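Local coordinates for geobacter metallireducens SMUG1 (Geobacter metallireducens, PDB 5H9I), which belongs to the uracil-DNA glycosylase superfamily, as a SMUG1 protein with an alpha/beta fold, and holds xanthine in a pocket in this crystal, at residues 16-21 with 141-146; 42-47 with 70-75; 90-95 with 101-106; 173-178 with 202-207. One frame throughout, in Å; residues are numbered along the deposited sequence. Where two conformers were deposited one is given.

Contact 1: residues 16-21 with 141-146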
loop_
_atom_site.group_PDB
_atom_site.type_symbol
_atom_site.label_atom_id
_atom_site.label_comp_id
_atom_site.label_asym_id
_atom_site.label_seq_id
_atom_site.Cartn_x
_atom_site.Cartn_y
_atom_site.Cartn_z
ATOM N N ALA A 16 15.969 -2.889 -0.712
ATOM C CA ALA A 16 17.348 -2.948 -1.282
ATOM C C ALA A 16 17.379 -2.462 -2.729
ATOM O O ALA A 16 18.320 -1.716 -3.204
ATOM C CB ALA A 16 17.910 -4.323 -1.218
ATOM N N ASP A 17 16.435 -2.929 -3.518
ATOM C CA ASP A 17 16.335 -2.512 -4.885
ATOM C C ASP A 17 16.099 -1.015 -4.951
ATOM O O ASP A 17 16.688 -0.309 -5.792
ATOM C CB ASP A 17 15.202 -3.239 -5.597
ATOM C CG ASP A 17 15.513 -4.618 -5.902
ATOM O OD1 ASP A 17 16.730 -4.888 -5.967
ATOM O OD2 ASP A 17 14.647 -5.466 -6.198
ATOM N N LEU A 18 15.216 -0.468 -4.099
ATOM C CA LEU A 18 14.926 0.944 -4.043
ATOM C C LEU A 18 16.120 1.843 -3.639
ATOM O O LEU A 18 16.207 2.980 -4.107
ATOM C CB LEU A 18 13.675 1.228 -3.188
ATOM C CG LEU A 18 12.401 0.529 -3.789
ATOM C CD1 LEU A 18 11.259 0.697 -2.803
ATOM C CD2 LEU A 18 11.983 1.008 -5.123
ATOM N N ALA A 19 16.948 1.301 -2.772
ATOM C CA ALA A 19 18.050 2.051 -2.200
ATOM C C ALA A 19 19.111 2.415 -3.218
ATOM O O ALA A 19 19.864 3.342 -2.929
ATOM C CB ALA A 19 18.723 1.218 -1.122
ATOM N N GLY A 20 19.177 1.666 -4.320
ATOM C CA GLY A 20 20.082 1.908 -5.413
ATOM C C GLY A 20 19.561 2.969 -6.391
ATOM O O GLY A 20 20.319 3.518 -7.163
ATOM N N LEU A 21 18.278 3.315 -6.311
ATOM C CA LEU A 21 17.673 4.251 -7.275
ATOM C C LEU A 21 17.900 5.715 -6.947
ATOM O O LEU A 21 18.013 6.113 -5.772
ATOM C CB LEU A 21 16.158 4.010 -7.334
ATOM C CG LEU A 21 15.732 2.632 -7.694
ATOM C CD1 LEU A 21 14.214 2.569 -7.650
ATOM C CD2 LEU A 21 16.241 2.213 -9.056
ATOM N N CYS A 141 4.008 0.695 -4.532
ATOM C CA CYS A 141 5.241 1.475 -4.282
ATOM C C CYS A 141 5.236 1.896 -2.849
ATOM O O CYS A 141 4.303 2.472 -2.396
ATOM C CB CYS A 141 5.247 2.650 -5.259
ATOM S SG CYS A 141 6.629 3.799 -4.962
ATOM N N PRO A 142 6.271 1.535 -2.114
ATOM C CA PRO A 142 6.294 1.909 -0.697
ATOM C C PRO A 142 6.861 3.293 -0.398
ATOM O O PRO A 142 6.814 3.702 0.767
ATOM C CB PRO A 142 7.194 0.870 -0.115
ATOM C CG PRO A 142 8.195 0.634 -1.169
ATOM C CD PRO A 142 7.380 0.598 -2.454
ATOM N N LEU A 143 7.354 3.985 -1.399
ATOM C CA LEU A 143 8.022 5.289 -1.184
ATOM C C LEU A 143 7.057 6.412 -1.281
ATOM O O LEU A 143 6.127 6.364 -2.130
ATOM C CB LEU A 143 9.030 5.406 -2.284
ATOM C CG LEU A 143 10.151 4.417 -2.335
ATOM C CD1 LEU A 143 11.047 4.705 -3.546
ATOM C CD2 LEU A 143 10.922 4.272 -1.052
ATOM N N LEU A 144 7.295 7.486 -0.509
ATOM C CA LEU A 144 6.591 8.765 -0.633
ATOM C C LEU A 144 7.606 9.812 -1.224
ATOM O O LEU A 144 8.729 9.784 -0.803
ATOM C CB LEU A 144 6.139 9.218 0.723
ATOM C CG LEU A 144 5.282 10.442 0.783
ATOM C CD1 LEU A 144 3.822 10.090 0.628
ATOM C CD2 LEU A 144 5.437 11.254 2.039
ATOM N N PHE A 145 7.198 10.534 -2.265
ATOM C CA PHE A 145 8.023 11.483 -2.968
ATOM C C PHE A 145 7.499 12.891 -2.674
ATOM O O PHE A 145 6.293 13.174 -2.835
ATOM C CB PHE A 145 7.968 11.165 -4.474
ATOM C CG PHE A 145 8.412 9.808 -4.823
ATOM C CD1 PHE A 145 9.744 9.510 -5.011
ATOM C CD2 PHE A 145 7.459 8.850 -5.076
ATOM C CE1 PHE A 145 10.151 8.239 -5.374
ATOM C CE2 PHE A 145 7.861 7.552 -5.413
ATOM C CZ PHE A 145 9.172 7.279 -5.590
ATOM N N LEU A 146 8.410 13.801 -2.316
ATOM C CA LEU A 146 8.026 15.203 -2.088
ATOM C C LEU A 146 8.917 16.180 -2.869
ATOM O O LEU A 146 10.074 15.901 -3.063
ATOM C CB LEU A 146 8.157 15.533 -0.595
ATOM C CG LEU A 146 7.494 14.633 0.444
ATOM C CD1 LEU A 146 7.938 14.992 1.873
ATOM C CD2 LEU A 146 5.991 14.637 0.330
#

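Contact 2: residues 42-47 with 70-75. With XAN (xanthine), chain B.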
loop_
_atom_site.group_PDB
_atom_site.type_symbol
_atom_site.label_atom_id
_atom_site.label_comp_id
_atom_site.label_asym_id
_atom_site.label_seq_id
_atom_site.Cartn_x
_atom_site.Cartn_y
_atom_site.Cartn_z
ATOM N N VAL A 42 6.599 -5.045 9.501
ATOM C CA VAL A 42 6.757 -6.487 9.606
ATOM C C VAL A 42 5.713 -7.125 10.507
ATOM O O VAL A 42 5.325 -8.268 10.272
ATOM C CB VAL A 42 8.236 -6.788 10.013
ATOM C CG1 VAL A 42 8.399 -8.265 10.311
ATOM C CG2 VAL A 42 9.188 -6.362 8.892
ATOM N N ALA A 43 5.284 -6.444 11.583
ATOM C CA ALA A 43 4.155 -6.903 12.327
ATOM C C ALA A 43 2.911 -7.165 11.448
ATOM O O ALA A 43 2.265 -8.181 11.549
ATOM C CB ALA A 43 3.820 -5.963 13.509
ATOM N N TYR A 44 2.638 -6.186 10.605
ATOM C CA TYR A 44 1.450 -6.319 9.746
ATOM C C TYR A 44 1.677 -7.477 8.757
ATOM O O TYR A 44 0.796 -8.337 8.601
ATOM C CB TYR A 44 1.296 -4.996 8.957
ATOM C CG TYR A 44 0.289 -5.038 7.821
ATOM C CD1 TYR A 44 -1.058 -5.178 8.097
ATOM C CD2 TYR A 44 0.726 -4.963 6.506
ATOM C CE1 TYR A 44 -2.022 -5.219 7.078
ATOM C CE2 TYR A 44 -0.252 -5.029 5.478
ATOM C CZ TYR A 44 -1.590 -5.170 5.803
ATOM O OH TYR A 44 -2.513 -5.294 4.777
ATOM N N LEU A 45 2.868 -7.593 8.119
ATOM C CA LEU A 45 3.132 -8.678 7.212
ATOM C C LEU A 45 3.029 -10.032 7.899
ATOM O O LEU A 45 2.432 -10.972 7.372
ATOM C CB LEU A 45 4.494 -8.602 6.584
ATOM C CG LEU A 45 4.788 -7.317 5.811
ATOM C CD1 LEU A 45 6.280 -7.441 5.313
ATOM C CD2 LEU A 45 3.848 -7.022 4.702
ATOM N N SER A 46 3.549 -10.128 9.116
ATOM C CA SER A 46 3.685 -11.420 9.763
ATOM C C SER A 46 2.392 -11.842 10.414
ATOM O O SER A 46 2.028 -13.038 10.369
ATOM C CB SER A 46 4.709 -11.310 10.846
ATOM O OG SER A 46 6.007 -10.909 10.340
ATOM N N ARG A 47 1.643 -10.933 10.974
ATOM C CA ARG A 47 0.400 -11.247 11.665
ATOM C C ARG A 47 -0.761 -11.497 10.726
ATOM O O ARG A 47 -1.682 -12.264 11.053
ATOM C CB ARG A 47 0.023 -10.122 12.643
ATOM C CG ARG A 47 1.007 -9.968 13.776
ATOM C CD ARG A 47 0.694 -8.807 14.694
ATOM N NE ARG A 47 1.912 -8.501 15.446
ATOM C CZ ARG A 47 1.978 -7.585 16.407
ATOM N NH1 ARG A 47 0.935 -6.937 16.817
ATOM N NH2 ARG A 47 3.191 -7.341 16.890
ATOM N N THR A 70 2.710 4.835 9.873
ATOM C CA THR A 70 2.505 3.605 10.626
ATOM C C THR A 70 3.203 2.436 9.993
ATOM O O THR A 70 3.253 1.334 10.617
ATOM C CB THR A 70 0.962 3.323 10.681
ATOM O OG1 THR A 70 0.484 3.086 9.375
ATOM C CG2 THR A 70 0.205 4.335 11.456
ATOM N N GLY A 71 3.606 2.482 8.726
ATOM C CA GLY A 71 4.160 1.326 8.006
ATOM C C GLY A 71 3.103 0.378 7.455
ATOM O O GLY A 71 3.537 -0.603 6.832
ATOM N N VAL A 72 1.833 0.694 7.612
ATOM C CA VAL A 72 0.784 -0.167 7.161
ATOM C C VAL A 72 0.054 0.404 6.016
ATOM O O VAL A 72 -0.248 1.614 6.076
ATOM C CB VAL A 72 -0.157 -0.433 8.292
ATOM C CG1 VAL A 72 -1.373 -1.247 7.843
ATOM C CG2 VAL A 72 0.549 -1.141 9.459
ATOM N N PRO A 73 -0.169 -0.286 4.886
ATOM C CA PRO A 73 -0.943 0.296 3.761
ATOM C C PRO A 73 -2.294 0.856 4.212
ATOM O O PRO A 73 -2.993 0.286 5.037
ATOM C CB PRO A 73 -1.164 -0.879 2.776
ATOM C CG PRO A 73 -0.169 -1.905 3.235
ATOM C CD PRO A 73 0.144 -1.707 4.686
ATOM N N PHE A 74 -2.572 2.065 3.669
ATOM C CA PHE A 74 -3.811 2.809 4.078
ATOM C C PHE A 74 -3.928 2.942 5.573
ATOM O O PHE A 74 -4.980 3.000 6.129
ATOM C CB PHE A 74 -5.060 2.094 3.469
ATOM C CG PHE A 74 -5.142 2.173 1.955
ATOM C CD1 PHE A 74 -5.751 3.297 1.339
ATOM C CD2 PHE A 74 -4.606 1.181 1.175
ATOM C CE1 PHE A 74 -5.865 3.301 -0.016
ATOM C CE2 PHE A 74 -4.720 1.209 -0.182
ATOM C CZ PHE A 74 -5.347 2.264 -0.745
ATOM N N GLY A 75 -2.767 3.024 6.261
ATOM C CA GLY A 75 -2.691 2.775 7.666
ATOM C C GLY A 75 -2.952 3.989 8.532
ATOM O O GLY A 75 -2.055 4.491 9.206
HETATM N N9 XAN B . -3.850 6.463 1.123
HETATM C C4 XAN B . -3.122 5.436 0.782
HETATM N N3 XAN B . -2.385 4.548 1.443
HETATM C C2 XAN B . -1.779 3.644 0.814
HETATM O O2 XAN B . -1.076 2.886 1.432
HETATM N N1 XAN B . -1.889 3.472 -0.511
HETATM C C6 XAN B . -2.597 4.250 -1.272
HETATM O O6 XAN B . -2.659 4.140 -2.501
HETATM C C5 XAN B . -3.234 5.323 -0.646
HETATM N N7 XAN B . -4.014 6.301 -1.084
HETATM C C8 XAN B . -4.390 6.984 -0.015
#

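Contact 3: residues 90-95 with 101-106. With BME (beta-mercaptoethanol), chain F.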
loop_
_atom_site.group_PDB
_atom_site.type_symbol
_atom_site.label_atom_id
_atom_site.label_comp_id
_atom_site.label_asym_id
_atom_site.label_seq_id
_atom_site.Cartn_x
_atom_site.Cartn_y
_atom_site.Cartn_z
ATOM N N VAL A 90 8.666 3.911 15.262
ATOM C CA VAL A 90 8.788 4.551 13.966
ATOM C C VAL A 90 9.786 5.725 14.146
ATOM O O VAL A 90 9.487 6.614 14.952
ATOM C CB VAL A 90 7.447 5.108 13.479
ATOM C CG1 VAL A 90 7.610 5.812 12.114
ATOM C CG2 VAL A 90 6.330 4.002 13.463
ATOM N N THR A 91 10.824 5.635 13.377
ATOM C CA THR A 91 11.823 6.724 13.418
ATOM C C THR A 91 11.596 7.702 12.289
ATOM O O THR A 91 10.870 7.443 11.368
ATOM C CB THR A 91 13.237 6.148 13.357
ATOM O OG1 THR A 91 13.517 5.340 12.217
ATOM C CG2 THR A 91 13.511 5.332 14.570
ATOM N N ARG A 92 12.332 8.827 12.250
ATOM C CA ARG A 92 12.096 9.802 11.202
ATOM C C ARG A 92 12.967 9.563 10.006
ATOM O O ARG A 92 14.184 9.259 10.115
ATOM C CB ARG A 92 12.255 11.255 11.774
ATOM C CG ARG A 92 11.334 11.578 12.894
ATOM C CD ARG A 92 11.608 12.948 13.547
ATOM N NE ARG A 92 10.690 13.051 14.668
ATOM C CZ ARG A 92 9.438 13.462 14.567
ATOM N NH1 ARG A 92 8.972 14.037 13.498
ATOM N NH2 ARG A 92 8.712 13.414 15.647
ATOM N N PRO A 93 12.423 9.750 8.795
ATOM C CA PRO A 93 13.213 9.517 7.601
ATOM C C PRO A 93 14.393 10.563 7.484
ATOM O O PRO A 93 14.182 11.737 7.827
ATOM C CB PRO A 93 12.244 9.747 6.436
ATOM C CG PRO A 93 11.148 10.581 7.020
ATOM C CD PRO A 93 11.071 10.273 8.491
ATOM N N ALA A 94 15.445 10.161 6.817
ATOM C CA ALA A 94 16.555 11.068 6.558
ATOM C C ALA A 94 16.046 12.189 5.739
ATOM O O ALA A 94 15.353 11.996 4.728
ATOM C CB ALA A 94 17.655 10.320 5.897
ATOM N N GLY A 95 16.350 13.419 6.166
ATOM C CA GLY A 95 15.818 14.552 5.397
ATOM C C GLY A 95 14.334 14.809 5.455
ATOM O O GLY A 95 13.836 15.510 4.584
ATOM N N ARG A 101 6.142 15.755 8.633
ATOM C CA ARG A 101 6.821 15.120 9.704
ATOM C C ARG A 101 6.240 13.694 9.978
ATOM O O ARG A 101 5.054 13.493 9.808
ATOM C CB ARG A 101 6.639 15.920 10.949
ATOM C CG ARG A 101 7.344 17.297 10.855
ATOM C CD ARG A 101 6.988 18.077 12.095
ATOM N NE ARG A 101 7.529 17.466 13.318
ATOM C CZ ARG A 101 6.812 16.983 14.351
ATOM N NH1 ARG A 101 5.480 16.998 14.339
ATOM N NH2 ARG A 101 7.442 16.497 15.410
ATOM N N VAL A 102 7.129 12.838 10.381
ATOM C CA VAL A 102 6.803 11.453 10.729
ATOM C C VAL A 102 6.792 11.341 12.244
ATOM O O VAL A 102 7.848 11.146 12.857
ATOM C CB VAL A 102 7.712 10.463 10.053
ATOM C CG1 VAL A 102 7.432 9.034 10.474
ATOM C CG2 VAL A 102 7.651 10.583 8.564
ATOM N N ASP A 103 5.601 11.561 12.823
ATOM C CA ASP A 103 5.391 11.385 14.239
ATOM C C ASP A 103 5.001 9.925 14.646
ATOM O O ASP A 103 4.864 9.581 15.807
ATOM C CB ASP A 103 4.372 12.345 14.776
ATOM C CG ASP A 103 4.813 13.808 14.647
ATOM O OD1 ASP A 103 6.050 14.004 14.597
ATOM O OD2 ASP A 103 3.970 14.695 14.480
ATOM N N GLY A 104 4.839 9.083 13.644
ATOM C CA GLY A 104 4.506 7.680 13.919
ATOM C C GLY A 104 3.142 7.529 14.552
ATOM O O GLY A 104 2.198 8.188 14.161
ATOM N N PHE A 105 3.086 6.657 15.537
ATOM C CA PHE A 105 1.847 6.402 16.250
ATOM C C PHE A 105 1.345 7.557 17.127
ATOM O O PHE A 105 0.237 7.519 17.602
ATOM C CB PHE A 105 1.921 5.063 16.916
ATOM C CG PHE A 105 1.895 3.911 15.908
ATOM C CD1 PHE A 105 3.036 3.430 15.341
ATOM C CD2 PHE A 105 0.705 3.412 15.537
ATOM C CE1 PHE A 105 3.008 2.393 14.374
ATOM C CE2 PHE A 105 0.640 2.397 14.540
ATOM C CZ PHE A 105 1.795 1.911 14.008
ATOM N N ALA A 106 2.190 8.594 17.234
ATOM C CA ALA A 106 1.764 9.833 17.872
ATOM C C ALA A 106 1.169 10.795 16.886
ATOM O O ALA A 106 0.705 11.854 17.320
ATOM C CB ALA A 106 2.952 10.470 18.591
HETATM C C1 BME F . 5.719 6.508 17.652
HETATM C C2 BME F . 7.189 6.855 17.747
HETATM O O1 BME F . 5.566 5.473 16.716
HETATM S S2 BME F . 8.217 5.482 17.803
HETATM O O HOH W 1 8.654 9.376 14.847
#

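Contact 4: residues 173-178 with 202-207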
loop_
_atom_site.group_PDB
_atom_site.type_symbol
_atom_site.label_atom_id
_atom_site.label_comp_id
_atom_site.label_asym_id
_atom_site.label_seq_id
_atom_site.Cartn_x
_atom_site.Cartn_y
_atom_site.Cartn_z
ATOM N N ALA A 173 8.528 -6.998 -7.049
ATOM C CA ALA A 173 8.013 -7.281 -5.688
ATOM C C ALA A 173 6.564 -7.763 -5.805
ATOM O O ALA A 173 6.113 -8.602 -5.050
ATOM C CB ALA A 173 8.123 -6.053 -4.806
ATOM N N LEU A 174 5.774 -7.154 -6.695
ATOM C CA LEU A 174 4.407 -7.550 -6.843
ATOM C C LEU A 174 4.221 -8.999 -7.371
ATOM O O LEU A 174 3.446 -9.755 -6.894
ATOM C CB LEU A 174 3.591 -6.545 -7.722
ATOM C CG LEU A 174 2.150 -6.811 -7.950
ATOM C CD1 LEU A 174 1.337 -6.995 -6.668
ATOM C CD2 LEU A 174 1.586 -5.665 -8.865
ATOM N N ARG A 175 5.046 -9.315 -8.434
ATOM C CA ARG A 175 5.056 -10.660 -8.877
ATOM C C ARG A 175 5.453 -11.671 -7.760
ATOM O O ARG A 175 4.788 -12.684 -7.645
ATOM C CB ARG A 175 5.991 -10.840 -10.085
ATOM C CG ARG A 175 5.421 -10.284 -11.367
ATOM C CD ARG A 175 6.297 -10.568 -12.526
ATOM N NE ARG A 175 7.521 -9.820 -12.585
ATOM C CZ ARG A 175 7.632 -8.628 -13.181
ATOM N NH1 ARG A 175 6.618 -8.056 -13.769
ATOM N NH2 ARG A 175 8.817 -8.033 -13.153
ATOM N N ARG A 176 6.487 -11.343 -6.972
ATOM C CA ARG A 176 6.856 -12.194 -5.896
ATOM C C ARG A 176 5.701 -12.347 -4.865
ATOM O O ARG A 176 5.465 -13.461 -4.374
ATOM C CB ARG A 176 8.062 -11.628 -5.184
ATOM C CG ARG A 176 9.371 -11.809 -5.982
ATOM C CD ARG A 176 10.453 -11.058 -5.402
ATOM N NE ARG A 176 11.761 -11.508 -5.948
ATOM C CZ ARG A 176 12.876 -10.833 -5.814
ATOM N NH1 ARG A 176 12.986 -9.643 -5.245
ATOM N NH2 ARG A 176 13.974 -11.435 -6.359
ATOM N N THR A 177 5.016 -11.253 -4.598
ATOM C CA THR A 177 3.886 -11.289 -3.657
ATOM C C THR A 177 2.810 -12.230 -4.129
ATOM O O THR A 177 2.183 -13.017 -3.386
ATOM C CB THR A 177 3.382 -9.860 -3.413
ATOM O OG1 THR A 177 4.425 -9.058 -2.896
ATOM C CG2 THR A 177 2.177 -9.906 -2.507
ATOM N N VAL A 178 2.522 -12.139 -5.437
ATOM C CA VAL A 178 1.478 -12.980 -6.016
ATOM C C VAL A 178 1.917 -14.462 -6.064
ATOM O O VAL A 178 1.104 -15.361 -5.810
ATOM C CB VAL A 178 1.075 -12.429 -7.437
ATOM C CG1 VAL A 178 0.265 -13.445 -8.232
ATOM C CG2 VAL A 178 0.320 -11.137 -7.220
ATOM N N GLU A 202 0.702 -9.703 -16.171
ATOM C CA GLU A 202 0.285 -10.391 -17.410
ATOM C C GLU A 202 0.984 -11.757 -17.545
ATOM O O GLU A 202 2.169 -11.897 -17.339
ATOM C CB GLU A 202 0.575 -9.497 -18.548
ATOM C CG GLU A 202 0.058 -10.104 -19.857
ATOM C CD GLU A 202 0.282 -9.257 -21.040
ATOM O OE1 GLU A 202 -0.185 -8.128 -21.016
ATOM O OE2 GLU A 202 1.021 -9.748 -21.937
ATOM N N GLY A 203 0.166 -12.763 -17.860
ATOM C CA GLY A 203 0.544 -14.119 -17.982
ATOM C C GLY A 203 0.517 -14.928 -16.766
ATOM O O GLY A 203 0.684 -16.152 -16.819
ATOM N N PHE A 204 0.305 -14.321 -15.601
ATOM C CA PHE A 204 -0.025 -15.064 -14.434
ATOM C C PHE A 204 -1.493 -15.552 -14.488
ATOM O O PHE A 204 -2.399 -14.944 -15.047
ATOM C CB PHE A 204 0.210 -14.182 -13.163
ATOM C CG PHE A 204 1.651 -13.986 -12.843
ATOM C CD1 PHE A 204 2.493 -13.211 -13.636
ATOM C CD2 PHE A 204 2.225 -14.562 -11.757
ATOM C CE1 PHE A 204 3.828 -13.024 -13.365
ATOM C CE2 PHE A 204 3.548 -14.330 -11.418
ATOM C CZ PHE A 204 4.395 -13.634 -12.263
ATOM N N ASP A 205 -1.710 -16.610 -13.756
ATOM C CA ASP A 205 -3.045 -17.143 -13.668
ATOM C C ASP A 205 -3.882 -16.409 -12.589
ATOM O O ASP A 205 -4.254 -16.986 -11.562
ATOM C CB ASP A 205 -2.947 -18.610 -13.393
ATOM C CG ASP A 205 -4.288 -19.314 -13.624
ATOM O OD1 ASP A 205 -5.244 -18.766 -14.207
ATOM O OD2 ASP A 205 -4.333 -20.482 -13.210
ATOM N N VAL A 206 -4.127 -15.115 -12.792
ATOM C CA VAL A 206 -4.860 -14.253 -11.858
ATOM C C VAL A 206 -5.720 -13.330 -12.667
ATOM O O VAL A 206 -5.339 -12.998 -13.754
ATOM C CB VAL A 206 -4.022 -13.298 -10.977
ATOM C CG1 VAL A 206 -3.301 -13.990 -9.933
ATOM C CG2 VAL A 206 -3.091 -12.434 -11.786
ATOM N N GLU A 207 -6.873 -12.912 -12.164
ATOM C CA GLU A 207 -7.626 -11.903 -12.761
ATOM C C GLU A 207 -7.201 -10.606 -12.115
ATOM O O GLU A 207 -6.896 -10.598 -10.905
ATOM C CB GLU A 207 -9.138 -12.138 -12.507
ATOM C CG GLU A 207 -9.687 -13.386 -13.153
ATOM C CD GLU A 207 -9.487 -13.486 -14.688
ATOM O OE1 GLU A 207 -9.562 -12.445 -15.462
ATOM O OE2 GLU A 207 -9.194 -14.630 -15.095
#

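Contact 1: residues 16-21 with 141-146
Pro142 is the first residue of 141-146 to meet the helix end at 16-21, just after Cys141, whose SG accepts a weak hydrogen bond from Leu143 N. The Leu18 CD1 methyl comes up against the CG corner of the proline ring at 3.5 Å, a tight distance for two carbons, while Pro142 CD stands 3.9 Å from the same methyl. Leu143 follows, and it and Leu18 reach toward each other tip to tip: Leu143 CG is 3.9 Å from Leu18 CD1, and its CD1 is 4.1 Å from Leu18 CD2. Leu18 CD1 therefore touches both residues, whereas CD2 meets Leu143 alone of the two. With CG anti to the carbonyl carbon (chi1 -61°), Leu18 carries its branched end off the helix toward the loop. Leu143 O is bonded to Asn61 ND2, and Asn61 belongs to the xanthine pocket; Leu18 also rests on Leu166 of helix 160-181. The contact thus ties the last turn of helix 7-19 to the loop leading into the middle strand of the antiparallel sheet. No hydrogen bond crosses it, so the two segments are held here by apolar contact alone, among buried side chains.

Contact 2: residues 42-47 with 70-75
Tyr44, Val72 and Pro73 carry this contact, with the tyrosine ring of helix 38-48 laid against the loop that follows helix 67-70. Val72 CG1 sits over one face of the ring, 4.1 Å from the Tyr44 centroid and 15° off the ring normal, which satisfies a CH-pi contact. Its other methyl, CG2, meets Tyr44 CB at 4.0 Å, so the two branches of Val72 take up the ring and its root separately. Pro73 comes to the ring obliquely: its CD lies 3.4 Å from Tyr44 CE2, with CG a little farther from the same atom. Tyr44 has CG anti to the backbone N (chi1 169°), which sends the ring out from the helix to this loop. Its hydroxyl passes beyond the contact to bond Val137 O on strand 135-139, and Phe136 also meets the ring.

The loop then turns to the ligand. Residues 72-75 form a type II turn, and within it Phe74 N donates to xanthine O2 over 2.8 Å at 164°, a nearly straight bond. Xanthine lies over one face of the Phe74 ring, CZ 3.4 Å from xanthine C6. Upstream, Val72 N bonds Thr70 OG1 in an ST turn. Tyr44 packs on Pro73, which lines the pocket itself, and so stands behind the first shell. Between the segments the chemistry is apolar, the buried Tyr44 ring packing against Val72 and Pro73; this loop's hydrogen bond to xanthine comes from Phe74 N, while Asn139, Glu111, Met60 and His213 supply others.

Contact 3: residues 90-95 with 101-106
Arg92 leaves 90-95 and runs to Asp103 of 101-106. From CB, the chain is extended from CG to NE, and CG passes Val102 O at 3.5 Å. That oxygen then lies over one face of the guanidinium, and its 3.2 Å approach to Arg92 NH1 has too poor an angle for a hydrogen bond. At the tip, NH2 and NH1 grip Asp103 OD1 end-on, at 2.9 Å and 3.1 Å, with the oxygen near the guanidinium plane; the carboxylate plane is turned 66° from it. NH1 also forms a salt bridge with Glu96. Arg101 NH1 binds Asp103 OD2 at 2.8 Å, so the carboxylate joins two arginines whose guanidinium planes are only 19° apart, and probably offsets their like charges. Both segments belong to one long loop between helices 77-84 and 112-125, folded back on itself with its two limbs running nearly antiparallel, 166° apart. Elsewhere between the limbs, Pro93 CD presses on Val102 CG2 at 3.4 Å, a tight fit, and Val90 CG1 meets Val102 CG1 at 3.6 Å. Val90 CG2 touches Phe105 CE1. A water donates to both Val90 O and Val102 O, bridging the limbs, and beta-mercaptoethanol O1 accepts from Phe105 N at 3.0 Å.

Contact 4: residues 173-178 with 202-207
Helix 160-181 packs here against the loop that links helix 191-201 to strand 207-211, one of the two outermost strands of the four-stranded parallel sheet of this alpha/beta fold. Phe204 brings the loop to the helix: its ring is met by two helix residues one turn apart, Arg175 and Val178. The aliphatic part of Arg175 does the touching. Its CD lies 3.6 Å from Phe204 CE1, and its CG is equally near Phe204 CZ, while CB stands 3.9 Å from that same CZ. The two side chains cross at about a right angle, and the approach to the ring is oblique. Arg175 bends at chi3 (-72°), which turns the guanidinium away from the line of its own methylenes; NH1 then bonds Ala200 O, near the end of helix 191-201.

Val178 uses a single methyl for both of its partners. Its CG1 is 4.2 Å from Phe204 CD2 and 4.0 Å from Val206 CG1, the two side chains of the loop thus meeting one branch. Val178 has CG1 anti to the backbone N (chi1 165°), directing that methyl to the loop. Between Phe204 and Val206, Asp205 is the centre of an inverse gamma turn, a tight bend on either side of which Phe204 and Val206 both point toward the helix. Leu201, at the end of helix 191-201, lies against Arg175 and Val178 as well.

No hydrogen bond or salt bridge spans the two segments. Arginine therefore serves here through its methylenes, its charge being directed to a backbone carbonyl, and the loop is held by moderately spaced apolar contacts at a partly exposed edge.

In the fold
Contact 2 is the one that reaches the ligand: Phe74 and Pro73 belong to the xanthine pocket. Contact 3 lies beside it, with centres 15 Å apart, and the two touch where Thr70 CG2 meets Phe105 CE2 at 3.7 Å; the Phe105 side chain is still about 13 Å from xanthine. Contact 1 spans both along the chain, its segments enclosing 42-47, 70-75, 90-95 and 101-106, and its Pro142 side chain stands about 9 Å from the ligand. Contact 4 follows in sequence. Its nearest atoms are about 5 Å from contact 1, yet its centre is 32 Å from that of contact 3, on the opposite side of the chain's centre.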